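Local coordinates for Er-derived vesicles protein ERV41 (Saccharomyces cerevisiae, PDB 3ZLC), which travels in COPII-coated vesicles from the endoplasmic reticulum, is required for efficient transport of some secretory proteins to the Golgi, and facilitates retrograde transport, at residues T188-L199 / I234-I245. Residues are numbered along the deposited sequence; the frame is centred on the assembly and turned at random.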
ATOM      1  N   THR A 188      -2.247   0.148  13.839  1.00 18.96           N
ATOM      2  CA  THR A 188      -1.139   0.446  12.939  1.00 23.02           C
ATOM      3  C   THR A 188      -0.785  -0.815  12.159  1.00 30.06           C
ATOM      4  O   THR A 188      -0.552  -1.876  12.750  1.00 25.32           O
ATOM      5  CB  THR A 188       0.087   0.883  13.742  1.00 28.45           C
ATOM      6  OG1 THR A 188      -0.132   2.210  14.237  1.00 33.26           O
ATOM      7  CG2 THR A 188       1.342   0.859  12.868  1.00 21.48           C
ATOM      8  N   TYR A 189      -0.745  -0.696  10.837  1.00 15.75           N
ATOM      9  CA  TYR A 189      -0.403  -1.814   9.984  1.00 17.53           C
ATOM     10  C   TYR A 189       0.953  -1.564   9.332  1.00 21.30           C
ATOM     11  O   TYR A 189       1.194  -0.488   8.766  1.00 21.10           O
ATOM     12  CB  TYR A 189      -1.480  -1.981   8.898  1.00 20.65           C
ATOM     13  CG  TYR A 189      -2.882  -2.212   9.446  1.00 17.23           C
ATOM     14  CD1 TYR A 189      -3.723  -1.146   9.740  1.00 16.68           C
ATOM     15  CD2 TYR A 189      -3.365  -3.506   9.648  1.00 22.71           C
ATOM     16  CE1 TYR A 189      -5.006  -1.360  10.230  1.00 16.42           C
ATOM     17  CE2 TYR A 189      -4.640  -3.731  10.132  1.00 24.18           C
ATOM     18  CZ  TYR A 189      -5.455  -2.651  10.419  1.00 23.24           C
ATOM     19  OH  TYR A 189      -6.725  -2.870  10.911  1.00 25.02           O
ATOM     20  N   VAL A 190       1.839  -2.554   9.405  1.00 15.69           N
ATOM     21  CA  VAL A 190       3.170  -2.415   8.809  1.00 14.14           C
ATOM     22  C   VAL A 190       3.412  -3.583   7.872  1.00 17.86           C
ATOM     23  O   VAL A 190       3.272  -4.743   8.275  1.00 18.20           O
ATOM     24  CB  VAL A 190       4.277  -2.387   9.880  1.00 17.67           C
ATOM     25  CG1 VAL A 190       5.639  -2.082   9.229  1.00 15.26           C
ATOM     26  CG2 VAL A 190       3.965  -1.326  10.939  1.00 21.66           C
ATOM     27  N   TYR A 191       3.746  -3.279   6.623  1.00 15.06           N
ATOM     28  CA  TYR A 191       4.112  -4.317   5.680  1.00 15.07           C
ATOM     29  C   TYR A 191       5.602  -4.222   5.358  1.00 14.46           C
ATOM     30  O   TYR A 191       6.102  -3.148   4.970  1.00 19.33           O
ATOM     31  CB  TYR A 191       3.307  -4.163   4.400  1.00 12.46           C
ATOM     32  CG  TYR A 191       1.797  -4.219   4.563  1.00 15.77           C
ATOM     33  CD1 TYR A 191       1.122  -5.441   4.580  1.00 15.09           C
ATOM     34  CD2 TYR A 191       1.044  -3.057   4.659  1.00 16.04           C
ATOM     35  CE1 TYR A 191      -0.272  -5.503   4.702  1.00 18.23           C
ATOM     36  CE2 TYR A 191      -0.349  -3.105   4.780  1.00 15.78           C
ATOM     37  CZ  TYR A 191      -0.997  -4.337   4.789  1.00 18.10           C
ATOM     38  OH  TYR A 191      -2.375  -4.393   4.911  1.00 15.46           O
ATOM     39  N   TYR A 192       6.311  -5.336   5.520  1.00 15.29           N
ATOM     40  CA  TYR A 192       7.727  -5.409   5.151  1.00 14.05           C
ATOM     41  C   TYR A 192       7.886  -6.138   3.837  1.00 16.20           C
ATOM     42  O   TYR A 192       7.757  -7.367   3.779  1.00 18.02           O
ATOM     43  CB  TYR A 192       8.519  -6.153   6.221  1.00 13.99           C
ATOM     44  CG  TYR A 192       8.629  -5.391   7.515  1.00 20.41           C
ATOM     45  CD1 TYR A 192       7.653  -5.510   8.498  1.00 16.33           C
ATOM     46  CD2 TYR A 192       9.712  -4.546   7.757  1.00 21.69           C
ATOM     47  CE1 TYR A 192       7.750  -4.804   9.694  1.00 22.79           C
ATOM     48  CE2 TYR A 192       9.820  -3.843   8.952  1.00 25.83           C
ATOM     49  CZ  TYR A 192       8.834  -3.976   9.907  1.00 24.82           C
ATOM     50  OH  TYR A 192       8.928  -3.274  11.083  1.00 30.44           O
ATOM     51  N   THR A 193       8.194  -5.389   2.786  1.00 11.93           N
ATOM     52  CA  THR A 193       8.238  -5.964   1.440  1.00 15.01           C
ATOM     53  C   THR A 193       9.678  -6.091   0.981  1.00 20.52           C
ATOM     54  O   THR A 193      10.475  -5.159   1.156  1.00 22.57           O
ATOM     55  CB  THR A 193       7.466  -5.100   0.421  1.00 17.38           C
ATOM     56  OG1 THR A 193       8.076  -3.799   0.314  1.00 15.33           O
ATOM     57  CG2 THR A 193       5.995  -4.981   0.831  1.00 14.13           C
ATOM     58  N   SER A 194      10.024  -7.241   0.411  1.00 14.83           N
ATOM     59  CA  SER A 194      11.394  -7.461  -0.058  1.00 12.70           C
ATOM     60  C   SER A 194      11.308  -7.649  -1.564  1.00 13.94           C
ATOM     61  O   SER A 194      10.662  -8.591  -2.055  1.00 14.43           O
ATOM     62  CB  SER A 194      12.004  -8.695   0.604  1.00 15.00           C
ATOM     63  OG  SER A 194      13.369  -8.872   0.216  1.00 20.76           O
ATOM     64  N   VAL A 195      11.964  -6.753  -2.295  1.00 16.21           N
ATOM     65  CA  VAL A 195      11.730  -6.579  -3.721  1.00 13.21           C
ATOM     66  C   VAL A 195      12.861  -7.208  -4.535  1.00 22.62           C
ATOM     67  O   VAL A 195      14.045  -6.963  -4.270  1.00 15.12           O
ATOM     68  CB  VAL A 195      11.594  -5.061  -4.048  1.00 15.84           C
ATOM     69  CG1 VAL A 195      11.241  -4.835  -5.521  1.00 12.65           C
ATOM     70  CG2 VAL A 195      10.515  -4.428  -3.160  1.00 11.78           C
ATOM     71  N   VAL A 196      12.492  -8.018  -5.521  1.00 17.01           N
ATOM     72  CA  VAL A 196      13.470  -8.709  -6.359  1.00 18.75           C
ATOM     73  C   VAL A 196      13.295  -8.246  -7.786  1.00 18.04           C
ATOM     74  O   VAL A 196      12.189  -8.357  -8.328  1.00 16.84           O
ATOM     75  CB  VAL A 196      13.236 -10.223  -6.329  1.00 22.29           C
ATOM     76  CG1 VAL A 196      14.307 -10.956  -7.160  1.00 24.47           C
ATOM     77  CG2 VAL A 196      13.249 -10.718  -4.917  1.00 25.22           C
ATOM     78  N   PRO A 197      14.373  -7.705  -8.406  1.00 15.47           N
ATOM     79  CA  PRO A 197      14.249  -7.302  -9.808  1.00 15.24           C
ATOM     80  C   PRO A 197      14.310  -8.544 -10.686  1.00 22.96           C
ATOM     81  O   PRO A 197      15.042  -9.488 -10.377  1.00 18.09           O
ATOM     82  CB  PRO A 197      15.499  -6.437 -10.039  1.00 24.36           C
ATOM     83  CG  PRO A 197      16.539  -7.038  -9.098  1.00 22.89           C
ATOM     84  CD  PRO A 197      15.720  -7.429  -7.860  1.00 20.69           C
ATOM     85  N   THR A 198      13.546  -8.561 -11.770  1.00 18.57           N
ATOM     86  CA  THR A 198      13.545  -9.744 -12.626  1.00 22.34           C
ATOM     87  C   THR A 198      13.798  -9.386 -14.084  1.00 26.11           C
ATOM     88  O   THR A 198      13.433  -8.307 -14.549  1.00 24.10           O
ATOM     89  CB  THR A 198      12.220 -10.492 -12.524  1.00 25.48           C
ATOM     90  OG1 THR A 198      11.142  -9.577 -12.779  1.00 29.67           O
ATOM     91  CG2 THR A 198      12.064 -11.101 -11.141  1.00 20.99           C
ATOM     92  N   LEU A 199      14.444 -10.286 -14.802  1.00 20.15           N
ATOM     93  CA  LEU A 199      14.600 -10.092 -16.231  1.00 25.70           C
ATOM     94  C   LEU A 199      13.827 -11.190 -16.938  1.00 26.48           C
ATOM     95  O   LEU A 199      14.209 -12.360 -16.887  1.00 20.63           O
ATOM     96  CB  LEU A 199      16.084 -10.099 -16.633  1.00 27.58           C
ATOM     97  CG  LEU A 199      16.387 -10.135 -18.144  1.00 38.41           C
ATOM     98  CD1 LEU A 199      15.481  -9.202 -18.908  1.00 31.12           C
ATOM     99  CD2 LEU A 199      17.841  -9.785 -18.434  1.00 47.18           C
ATOM    100  N   ILE A 234      -0.613   3.367   8.341  1.00 15.20           N
ATOM    101  CA  ILE A 234      -0.374   2.244   7.455  1.00 13.63           C
ATOM    102  C   ILE A 234       1.014   2.467   6.872  1.00 18.27           C
ATOM    103  O   ILE A 234       1.272   3.502   6.246  1.00 20.47           O
ATOM    104  CB  ILE A 234      -1.421   2.196   6.322  1.00 16.32           C
ATOM    105  CG1 ILE A 234      -2.837   2.031   6.895  1.00 19.57           C
ATOM    106  CG2 ILE A 234      -1.117   1.032   5.367  1.00 14.66           C
ATOM    107  CD1 ILE A 234      -3.959   2.432   5.916  1.00 19.36           C
ATOM    108  N   PHE A 235       1.911   1.506   7.084  1.00 14.88           N
ATOM    109  CA  PHE A 235       3.317   1.680   6.705  1.00 20.59           C
ATOM    110  C   PHE A 235       3.810   0.578   5.776  1.00 19.67           C
ATOM    111  O   PHE A 235       3.629  -0.615   6.048  1.00 18.63           O
ATOM    112  CB  PHE A 235       4.194   1.700   7.961  1.00 17.11           C
ATOM    113  CG  PHE A 235       3.837   2.803   8.949  1.00 23.17           C
ATOM    114  CD1 PHE A 235       2.800   2.632   9.867  1.00 21.19           C
ATOM    115  CD2 PHE A 235       4.558   3.991   8.978  1.00 27.72           C
ATOM    116  CE1 PHE A 235       2.476   3.644  10.784  1.00 17.74           C
ATOM    117  CE2 PHE A 235       4.245   5.009   9.899  1.00 29.24           C
ATOM    118  CZ  PHE A 235       3.206   4.830  10.799  1.00 25.78           C
ATOM    119  N   PHE A 236       4.453   0.977   4.687  1.00 14.20           N
ATOM    120  CA  PHE A 236       5.040   0.010   3.761  1.00 17.14           C
ATOM    121  C   PHE A 236       6.551   0.147   3.827  1.00 19.58           C
ATOM    122  O   PHE A 236       7.104   1.134   3.341  1.00 18.86           O
ATOM    123  CB  PHE A 236       4.585   0.312   2.340  1.00 11.32           C
ATOM    124  CG  PHE A 236       3.088   0.196   2.138  1.00 13.86           C
ATOM    125  CD1 PHE A 236       2.258   1.290   2.337  1.00 17.37           C
ATOM    126  CD2 PHE A 236       2.516  -1.010   1.724  1.00 13.89           C
ATOM    127  CE1 PHE A 236       0.867   1.195   2.131  1.00 23.10           C
ATOM    128  CE2 PHE A 236       1.131  -1.116   1.518  1.00 10.99           C
ATOM    129  CZ  PHE A 236       0.307  -0.012   1.723  1.00 17.55           C
ATOM    130  N   LYS A 237       7.217  -0.810   4.460  1.00 14.62           N
ATOM    131  CA  LYS A 237       8.675  -0.798   4.482  1.00 18.03           C
ATOM    132  C   LYS A 237       9.158  -1.590   3.287  1.00 20.96           C
ATOM    133  O   LYS A 237       8.573  -2.626   2.929  1.00 25.86           O
ATOM    134  CB  LYS A 237       9.212  -1.408   5.776  1.00 20.69           C
ATOM    135  CG  LYS A 237       8.751  -0.676   7.026  1.00 31.05           C
ATOM    136  CD  LYS A 237       9.924  -0.326   7.928  1.00 44.95           C
ATOM    137  CE  LYS A 237       9.446   0.334   9.219  1.00 50.07           C
ATOM    138  NZ  LYS A 237      10.576   0.725  10.115  1.00 54.62           N
ATOM    139  N   TYR A 238      10.198  -1.094   2.629  1.00 17.49           N
ATOM    140  CA  TYR A 238      10.699  -1.822   1.467  1.00 15.92           C
ATOM    141  C   TYR A 238      12.213  -1.888   1.443  1.00 21.37           C
ATOM    142  O   TYR A 238      12.903  -0.963   1.872  1.00 15.52           O
ATOM    143  CB  TYR A 238      10.146  -1.228   0.156  1.00 16.04           C
ATOM    144  CG  TYR A 238      10.261   0.283   0.073  1.00 19.02           C
ATOM    145  CD1 TYR A 238      11.441   0.876  -0.357  1.00 16.90           C
ATOM    146  CD2 TYR A 238       9.194   1.113   0.415  1.00 15.80           C
ATOM    147  CE1 TYR A 238      11.564   2.242  -0.454  1.00 21.19           C
ATOM    148  CE2 TYR A 238       9.315   2.509   0.326  1.00 17.76           C
ATOM    149  CZ  TYR A 238      10.505   3.059  -0.110  1.00 24.10           C
ATOM    150  OH  TYR A 238      10.678   4.432  -0.208  1.00 32.40           O
ATOM    151  N   ASN A 239      12.726  -3.015   0.971  1.00 18.13           N
ATOM    152  CA  ASN A 239      14.148  -3.130   0.694  1.00 19.27           C
ATOM    153  C   ASN A 239      14.319  -3.914  -0.597  1.00 17.72           C
ATOM    154  O   ASN A 239      13.408  -4.640  -1.020  1.00 15.15           O
ATOM    155  CB  ASN A 239      14.887  -3.819   1.834  1.00 16.85           C
ATOM    156  CG  ASN A 239      16.334  -3.402   1.899  1.00 29.42           C
ATOM    157  OD1 ASN A 239      16.894  -2.914   0.900  1.00 26.45           O
ATOM    158  ND2 ASN A 239      16.954  -3.570   3.066  1.00 28.02           N
ATOM    159  N   PHE A 240      15.484  -3.781  -1.215  1.00 15.93           N
ATOM    160  CA  PHE A 240      15.705  -4.358  -2.538  1.00 15.64           C
ATOM    161  C   PHE A 240      16.823  -5.377  -2.472  1.00 18.62           C
ATOM    162  O   PHE A 240      17.931  -5.075  -2.031  1.00 17.78           O
ATOM    163  CB  PHE A 240      16.006  -3.236  -3.544  1.00 23.29           C
ATOM    164  CG  PHE A 240      14.902  -2.202  -3.610  1.00 18.01           C
ATOM    165  CD1 PHE A 240      13.822  -2.381  -4.457  1.00 16.58           C
ATOM    166  CD2 PHE A 240      14.930  -1.077  -2.778  1.00 18.50           C
ATOM    167  CE1 PHE A 240      12.783  -1.441  -4.502  1.00 23.41           C
ATOM    168  CE2 PHE A 240      13.889  -0.137  -2.811  1.00 20.22           C
ATOM    169  CZ  PHE A 240      12.820  -0.320  -3.677  1.00 21.03           C
ATOM    170  N   GLU A 241      16.515  -6.600  -2.890  1.00 19.94           N
ATOM    171  CA  GLU A 241      17.477  -7.690  -2.796  1.00 20.42           C
ATOM    172  C   GLU A 241      18.599  -7.507  -3.802  1.00 19.29           C
ATOM    173  O   GLU A 241      18.354  -7.033  -4.921  1.00 18.81           O
ATOM    174  CB  GLU A 241      16.763  -9.022  -3.034  1.00 19.56           C
ATOM    175  CG  GLU A 241      15.606  -9.237  -2.056  1.00 19.00           C
ATOM    176  CD  GLU A 241      15.079 -10.651  -2.087  1.00 19.57           C
ATOM    177  OE1 GLU A 241      15.672 -11.462  -2.827  1.00 18.76           O
ATOM    178  OE2 GLU A 241      14.088 -10.957  -1.371  1.00 18.05           O
ATOM    179  N   PRO A 242      19.830  -7.895  -3.412  1.00 24.32           N
ATOM    180  CA  PRO A 242      21.023  -7.761  -4.252  1.00 26.44           C
ATOM    181  C   PRO A 242      21.157  -8.873  -5.286  1.00 38.40           C
ATOM    182  O   PRO A 242      22.267  -9.125  -5.762  1.00 51.32           O
ATOM    183  CB  PRO A 242      22.170  -7.880  -3.240  1.00 22.89           C
ATOM    184  CG  PRO A 242      21.634  -8.785  -2.172  1.00 27.15           C
ATOM    185  CD  PRO A 242      20.168  -8.351  -2.048  1.00 27.33           C
ATOM    186  N   LEU A 243      20.057  -9.538  -5.620  1.00 28.22           N
ATOM    187  CA  LEU A 243      20.084 -10.540  -6.685  1.00 24.56           C
ATOM    188  C   LEU A 243      18.975 -10.246  -7.692  1.00 28.67           C
ATOM    189  O   LEU A 243      18.146  -9.367  -7.463  1.00 26.51           O
ATOM    190  CB  LEU A 243      19.967 -11.961  -6.120  1.00 25.82           C
ATOM    191  CG  LEU A 243      18.889 -12.312  -5.090  1.00 35.75           C
ATOM    192  CD1 LEU A 243      17.512 -12.409  -5.714  1.00 43.97           C
ATOM    193  CD2 LEU A 243      19.234 -13.623  -4.382  1.00 36.40           C
ATOM    194  N   SER A 244      18.987 -10.970  -8.806  1.00 25.72           N
ATOM    195  CA  SER A 244      17.939 -10.874  -9.816  1.00 25.38           C
ATOM    196  C   SER A 244      17.492 -12.275 -10.174  1.00 23.06           C
ATOM    197  O   SER A 244      18.246 -13.244 -10.017  1.00 26.09           O
ATOM    198  CB  SER A 244      18.472 -10.195 -11.082  1.00 33.68           C
ATOM    199  OG  SER A 244      18.773  -8.840 -10.833  1.00 51.23           O
ATOM    200  N   ILE A 245      16.267 -12.391 -10.658  1.00 17.61           N
ATOM    201  CA  ILE A 245      15.827 -13.655 -11.212  1.00 20.39           C
ATOM    202  C   ILE A 245      15.742 -13.499 -12.723  1.00 22.45           C
ATOM    203  O   ILE A 245      15.034 -12.615 -13.229  1.00 21.25           O
ATOM    204  CB  ILE A 245      14.465 -14.057 -10.657  1.00 20.91           C
ATOM    205  CG1 ILE A 245      14.533 -14.232  -9.136  1.00 22.00           C
ATOM    206  CG2 ILE A 245      13.979 -15.331 -11.331  1.00 27.85           C
ATOM    207  CD1 ILE A 245      13.138 -14.254  -8.453  1.00 16.49           C
TER
HETATM  208  O   HOH W   1      11.483 -11.361  -1.924  1.00 14.11           O
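With its chi1 at -176°, S194 swings OG away from its own backbone N and out to E241, whose side chain, extended beyond CG, puts OE2 2.7 Å from S194 OG. The hydroxyl donates to the anti lone pair of OE2, and a water that gives one hydrogen to OE2 and the other to S194 O closes a second link. T193 holds OG1 between backbone N and carbonyl carbon (chi1 63°), from where it donates to K237 O at 2.9 Å; T193 N reaches the same oxygen from the opposite face of the carbonyl plane, so one residue grips it twice. The rings of Y191 and F236 run side by side, near parallel (18°) but slid so far apart that they barely overlap, meeting at CD2 of Y191 and CE2 of F236 (3.7 Å); Y191 OH hydrogen-bonds to H156 NE2 and Q179 NE2. On the face of V190 and F235, the aliphatic part of K237 lies along the Y192 ring, its CD 3.7 Å from Y192 CE2. Parallel backbone pairing runs from the F235 N to Y189 O bond to the E241 N to V195 O bond, then breaks at E241-P242, and P197 CD comes close to L243 O just beyond. It resumes two residues out of step, I245 N donating to P197 O and L199 N to I245 O. Strand 188-200, flanked on its other edge by antiparallel strand 209-219, thus pairs with two successive strands, an interrupted parallel pairing within the mixed beta-sheet of the Erv41 lumenal domain.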